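Local coordinates for monosaccharide ABC transporter substrate-binding protein, CUT2 family (Acidothermus cellulolyticus, PDB 4RU1), which binds myo-inositol in its pocket and probably serves as the substrate-binding component of an ABC-type sugar transporter, at residues 98-111 and 116-128. Sequence-based numbering, arbitrary orientation. Where two conformers were deposited one is given.
With INS (1,2,3,4,5,6-hexahydroxy-cyclohexane), chain M.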
loop_
_atom_site.group_PDB
_atom_site.type_symbol
_atom_site.label_atom_id
_atom_site.label_comp_id
_atom_site.label_asym_id
_atom_site.label_seq_id
_atom_site.Cartn_x
_atom_site.Cartn_y
_atom_site.Cartn_z
ATOM N N VAL A 98 1.964 -23.220 3.105
ATOM C CA VAL A 98 2.926 -23.580 4.187
ATOM C C VAL A 98 3.007 -25.094 4.482
ATOM O O VAL A 98 4.100 -25.612 4.626
ATOM C CB VAL A 98 2.681 -22.720 5.456
ATOM C CG1 VAL A 98 3.568 -23.116 6.650
ATOM C CG2 VAL A 98 2.811 -21.239 5.139
ATOM N N ALA A 99 1.853 -25.746 4.509
ATOM C CA ALA A 99 1.796 -27.203 4.764
ATOM C C ALA A 99 2.401 -27.981 3.614
ATOM O O ALA A 99 2.904 -29.095 3.786
ATOM C CB ALA A 99 0.358 -27.640 5.034
ATOM N N ALA A 100 2.375 -27.411 2.435
ATOM C CA ALA A 100 3.058 -28.038 1.327
ATOM C C ALA A 100 4.591 -27.798 1.299
ATOM O O ALA A 100 5.251 -28.182 0.334
ATOM C CB ALA A 100 2.407 -27.637 -0.001
ATOM N N GLY A 101 5.156 -27.146 2.321
ATOM C CA GLY A 101 6.611 -26.946 2.385
ATOM C C GLY A 101 7.181 -25.756 1.624
ATOM O O GLY A 101 8.404 -25.704 1.396
ATOM N N ILE A 102 6.309 -24.897 1.097
ATOM C CA ILE A 102 6.784 -23.723 0.368
ATOM C C ILE A 102 6.866 -22.553 1.304
ATOM O O ILE A 102 5.916 -22.281 1.987
ATOM C CB ILE A 102 5.860 -23.368 -0.826
ATOM C CG1 ILE A 102 5.794 -24.581 -1.788
ATOM C CG2 ILE A 102 6.302 -22.087 -1.484
ATOM C CD1 ILE A 102 4.695 -24.478 -2.824
ATOM N N PRO A 103 8.055 -21.905 1.417
ATOM C CA PRO A 103 8.157 -20.756 2.326
ATOM C C PRO A 103 7.375 -19.558 1.803
ATOM O O PRO A 103 7.403 -19.278 0.569
ATOM C CB PRO A 103 9.631 -20.455 2.313
ATOM C CG PRO A 103 10.128 -20.887 1.018
ATOM C CD PRO A 103 9.338 -22.159 0.753
ATOM N N VAL A 104 6.663 -18.894 2.705
ATOM C CA VAL A 104 5.917 -17.699 2.315
ATOM C C VAL A 104 6.333 -16.490 3.141
ATOM O O VAL A 104 6.648 -16.577 4.349
ATOM C CB VAL A 104 4.409 -17.896 2.424
ATOM C CG1 VAL A 104 4.086 -18.185 3.854
ATOM C CG2 VAL A 104 3.670 -16.673 1.940
ATOM N N VAL A 105 6.383 -15.386 2.431
ATOM C CA VAL A 105 6.574 -14.054 2.998
ATOM C C VAL A 105 5.370 -13.238 2.620
ATOM O O VAL A 105 4.901 -13.344 1.491
ATOM C CB VAL A 105 7.891 -13.425 2.579
ATOM C CG1 VAL A 105 8.019 -11.948 3.007
ATOM C CG2 VAL A 105 9.043 -14.228 3.215
ATOM N N ALA A 106 4.846 -12.455 3.582
ATOM C CA ALA A 106 3.690 -11.569 3.351
ATOM C C ALA A 106 4.175 -10.139 3.241
ATOM O O ALA A 106 5.253 -9.804 3.749
ATOM C CB ALA A 106 2.602 -11.746 4.365
ATOM N N PHE A 107 3.475 -9.310 2.503
ATOM C CA PHE A 107 3.911 -7.964 2.365
ATOM C C PHE A 107 2.710 -7.085 2.001
ATOM O O PHE A 107 1.642 -7.576 1.573
ATOM C CB PHE A 107 5.083 -7.807 1.355
ATOM C CG PHE A 107 4.672 -7.977 -0.080
ATOM C CD1 PHE A 107 4.435 -9.222 -0.626
ATOM C CD2 PHE A 107 4.631 -6.867 -0.901
ATOM C CE1 PHE A 107 4.038 -9.374 -1.964
ATOM C CE2 PHE A 107 4.208 -7.006 -2.220
ATOM C CZ PHE A 107 3.972 -8.239 -2.747
ATOM N N ASN A 108 2.851 -5.785 2.268
ATOM C CA ASN A 108 1.968 -4.711 1.869
ATOM C C ASN A 108 0.603 -4.684 2.626
ATOM O O ASN A 108 0.228 -3.623 3.137
ATOM C CB ASN A 108 1.675 -4.683 0.407
ATOM C CG ASN A 108 0.809 -3.516 0.040
ATOM O OD1 ASN A 108 -0.401 -3.687 -0.148
ATOM N ND2 ASN A 108 1.355 -2.338 -0.037
ATOM N N ALA A 109 -0.110 -5.810 2.680
ATOM C CA ALA A 109 -1.363 -5.895 3.392
ATOM C C ALA A 109 -1.392 -7.110 4.247
ATOM O O ALA A 109 -1.014 -8.164 3.793
ATOM C CB ALA A 109 -2.515 -5.911 2.451
ATOM N N GLY A 110 -1.986 -6.983 5.436
ATOM C CA GLY A 110 -2.194 -8.077 6.393
ATOM C C GLY A 110 -1.220 -8.114 7.561
ATOM O O GLY A 110 -0.905 -9.183 8.025
ATOM N N ILE A 111 -0.735 -6.973 8.027
ATOM C CA ILE A 111 0.294 -6.945 9.046
ATOM C C ILE A 111 -0.203 -7.646 10.360
ATOM O O ILE A 111 0.593 -8.227 11.047
ATOM C CB ILE A 111 0.773 -5.499 9.333
ATOM C CG1 ILE A 111 2.020 -5.518 10.235
ATOM C CG2 ILE A 111 -0.345 -4.655 10.022
ATOM C CD1 ILE A 111 2.676 -4.170 10.363
ATOM N N GLU A 116 -0.261 -15.767 11.990
ATOM C CA GLU A 116 -1.181 -16.923 12.190
ATOM C C GLU A 116 -1.154 -17.864 10.986
ATOM O O GLU A 116 -1.434 -19.047 11.148
ATOM C CB GLU A 116 -2.651 -16.495 12.367
ATOM C CG GLU A 116 -3.057 -15.278 13.204
ATOM C CD GLU A 116 -4.072 -14.354 12.493
ATOM O OE1 GLU A 116 -4.539 -14.691 11.385
ATOM O OE2 GLU A 116 -4.408 -13.265 13.023
ATOM N N SER A 117 -0.935 -17.299 9.799
ATOM C CA SER A 117 -0.970 -18.038 8.549
ATOM C C SER A 117 0.206 -19.005 8.385
ATOM O O SER A 117 0.141 -19.943 7.565
ATOM C CB SER A 117 -1.043 -17.109 7.313
ATOM O OG SER A 117 0.240 -16.572 6.990
ATOM N N GLY A 118 1.272 -18.826 9.188
ATOM C CA GLY A 118 2.553 -19.560 8.979
ATOM C C GLY A 118 3.562 -18.882 8.066
ATOM O O GLY A 118 4.609 -19.385 7.830
ATOM N N ALA A 119 3.145 -17.785 7.448
ATOM C CA ALA A 119 4.090 -16.913 6.785
ATOM C C ALA A 119 5.286 -16.586 7.751
ATOM O O ALA A 119 5.097 -16.387 8.943
ATOM C CB ALA A 119 3.446 -15.672 6.270
ATOM N N LEU A 120 6.485 -16.538 7.157
ATOM C CA LEU A 120 7.731 -16.444 7.950
ATOM C C LEU A 120 8.007 -15.011 8.367
ATOM O O LEU A 120 8.660 -14.788 9.373
ATOM C CB LEU A 120 8.974 -16.898 7.164
ATOM C CG LEU A 120 8.967 -18.311 6.625
ATOM C CD1 LEU A 120 10.110 -18.614 5.656
ATOM C CD2 LEU A 120 8.961 -19.242 7.810
ATOM N N MET A 121 7.629 -14.057 7.526
ATOM C CA MET A 121 8.058 -12.669 7.690
ATOM C C MET A 121 6.984 -11.738 7.084
ATOM O O MET A 121 6.107 -12.193 6.318
ATOM C CB MET A 121 9.309 -12.437 6.927
ATOM C CG MET A 121 10.603 -13.109 7.345
ATOM S SD MET A 121 12.074 -12.883 6.355
ATOM C CE MET A 121 12.183 -14.484 5.463
ATOM N N TYR A 122 7.062 -10.454 7.364
ATOM C CA TYR A 122 6.170 -9.489 6.774
ATOM C C TYR A 122 6.899 -8.209 6.539
ATOM O O TYR A 122 7.672 -7.790 7.423
ATOM C CB TYR A 122 5.012 -9.126 7.696
ATOM C CG TYR A 122 3.947 -8.197 7.097
ATOM C CD1 TYR A 122 2.844 -8.643 6.406
ATOM C CD2 TYR A 122 4.057 -6.820 7.269
ATOM C CE1 TYR A 122 1.923 -7.758 5.829
ATOM C CE2 TYR A 122 3.130 -5.901 6.684
ATOM C CZ TYR A 122 2.042 -6.418 5.992
ATOM O OH TYR A 122 1.068 -5.597 5.490
ATOM N N PHE A 123 6.697 -7.566 5.396
ATOM C CA PHE A 123 7.293 -6.227 5.027
ATOM C C PHE A 123 6.199 -5.243 4.658
ATOM O O PHE A 123 5.410 -5.488 3.716
ATOM C CB PHE A 123 8.281 -6.392 3.832
ATOM C CG PHE A 123 9.428 -7.317 4.154
ATOM C CD1 PHE A 123 9.260 -8.656 4.001
ATOM C CD2 PHE A 123 10.573 -6.845 4.801
ATOM C CE1 PHE A 123 10.275 -9.536 4.385
ATOM C CE2 PHE A 123 11.587 -7.713 5.181
ATOM C CZ PHE A 123 11.412 -9.057 4.960
ATOM N N GLY A 124 6.137 -4.146 5.414
ATOM C CA GLY A 124 5.271 -3.029 5.108
ATOM C C GLY A 124 5.190 -2.081 6.211
ATOM O O GLY A 124 5.969 -2.138 7.180
ATOM N N GLN A 125 4.166 -1.240 6.173
ATOM C CA GLN A 125 3.997 -0.285 7.263
ATOM C C GLN A 125 2.770 -0.618 8.071
ATOM O O GLN A 125 1.790 -1.242 7.569
ATOM C CB GLN A 125 4.043 1.152 6.730
ATOM C CG GLN A 125 2.793 1.964 6.665
ATOM C CD GLN A 125 2.873 3.171 5.770
ATOM O OE1 GLN A 125 3.947 3.738 5.606
ATOM N NE2 GLN A 125 1.760 3.554 5.200
ATOM N N ASP A 126 2.812 -0.236 9.344
ATOM C CA ASP A 126 1.747 -0.525 10.235
ATOM C C ASP A 126 0.726 0.556 9.959
ATOM O O ASP A 126 0.977 1.743 10.211
ATOM C CB ASP A 126 2.255 -0.458 11.702
ATOM C CG ASP A 126 1.132 -0.772 12.719
ATOM O OD1 ASP A 126 -0.038 -0.394 12.512
ATOM O OD2 ASP A 126 1.413 -1.348 13.782
ATOM N N GLU A 127 -0.368 0.144 9.363
ATOM C CA GLU A 127 -1.295 1.079 8.795
ATOM C C GLU A 127 -2.162 1.798 9.860
ATOM O O GLU A 127 -2.570 2.945 9.674
ATOM C CB GLU A 127 -2.171 0.425 7.729
ATOM C CG GLU A 127 -1.433 -0.122 6.500
ATOM C CD GLU A 127 -0.693 0.928 5.661
ATOM O OE1 GLU A 127 -0.680 2.114 6.010
ATOM O OE2 GLU A 127 -0.094 0.494 4.647
ATOM N N THR A 128 -2.566 1.080 10.917
ATOM C CA THR A 128 -3.161 1.714 12.105
ATOM C C THR A 128 -2.248 2.816 12.661
ATOM O O THR A 128 -2.694 3.927 12.884
ATOM C CB THR A 128 -3.530 0.686 13.163
ATOM O OG1 THR A 128 -4.460 -0.252 12.570
ATOM C CG2 THR A 128 -4.202 1.365 14.280
HETATM C C1 INS M . -1.479 1.534 -1.324
HETATM C C2 INS M . -2.521 1.955 -2.349
HETATM C C3 INS M . -2.829 0.770 -3.264
HETATM C C4 INS M . -3.170 -0.496 -2.510
HETATM C C5 INS M . -2.083 -0.893 -1.564
HETATM C C6 INS M . -1.709 0.205 -0.606
HETATM O O1 INS M . -1.180 2.575 -0.380
HETATM O O2 INS M . -3.717 2.229 -1.598
HETATM O O3 INS M . -3.955 1.180 -4.065
HETATM O O4 INS M . -3.447 -1.582 -3.430
HETATM O O5 INS M . -2.449 -2.028 -0.747
HETATM O O6 INS M . -0.564 -0.171 0.212
HETATM O O HOH W 1 6.138 -20.090 5.377
HETATM O O HOH W 2 0.831 -3.084 5.931
HETATM O O HOH W 3 2.119 -1.156 4.109
HETATM O O HOH W 4 -0.981 -1.141 2.636
#
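Tyr122 of strand 121-124 lies against the backbone of 106-111, beside strand 104-107. The two strands are neighbours in the parallel sheet of one lobe of a periplasmic binding protein. The short helix 114-117 joins them in a right-handed beta-alpha-beta crossover. Ala106 sits at the centre of the pairing: its N donates to Met121 O at 3.0 Å and its O accepts from Phe123 N. Leu120 N to Val104 O is almost straight, at 179°.

With CG anti to the backbone N (chi1 -175°), the Tyr122 ring leans across the end of strand 104-107 and brings its hydroxyl to the turn at 108-111. Ile111 CA lies over one ring face, 3.7 Å from the centroid, a CH-pi contact. Phe107 CA is on the opposite face, offset toward the rim. Ala106 CB meets Tyr122 CD1 obliquely at 3.7 Å. The Ile111 side chain crosses the ring at about a right angle, its CB and CG1 by Tyr122 CE2, and its CD1 reaches on to Asp126 CA and CB. Trp114 also stacks with the ring.

The sheet face with Val105 and Phe123 packs on helix 253-270. Here Val105 CG1 meets the Phe123 ring at its edge, 3.6 Å from CE1, while CG2 touches Met121 CE.

Past the strand ends lies the inositol pocket. One water joins Tyr122 OH, Asn108 O and Gln125 O. A leucine in place of Tyr122 would probably leave Ile111 without its CH-pi partner and this water without its hydroxyl anchor. Another water links Asn108 O and Glu127 OE2 to O6 of the inositol; Glu127 OE1 is salt-bridged to Arg161. The Asn108 amide grips two neighbouring hydroxyls: OD1 accepts from inositol O5 at 2.7 Å, and ND2 donates to inositol O6 at 2.9 Å.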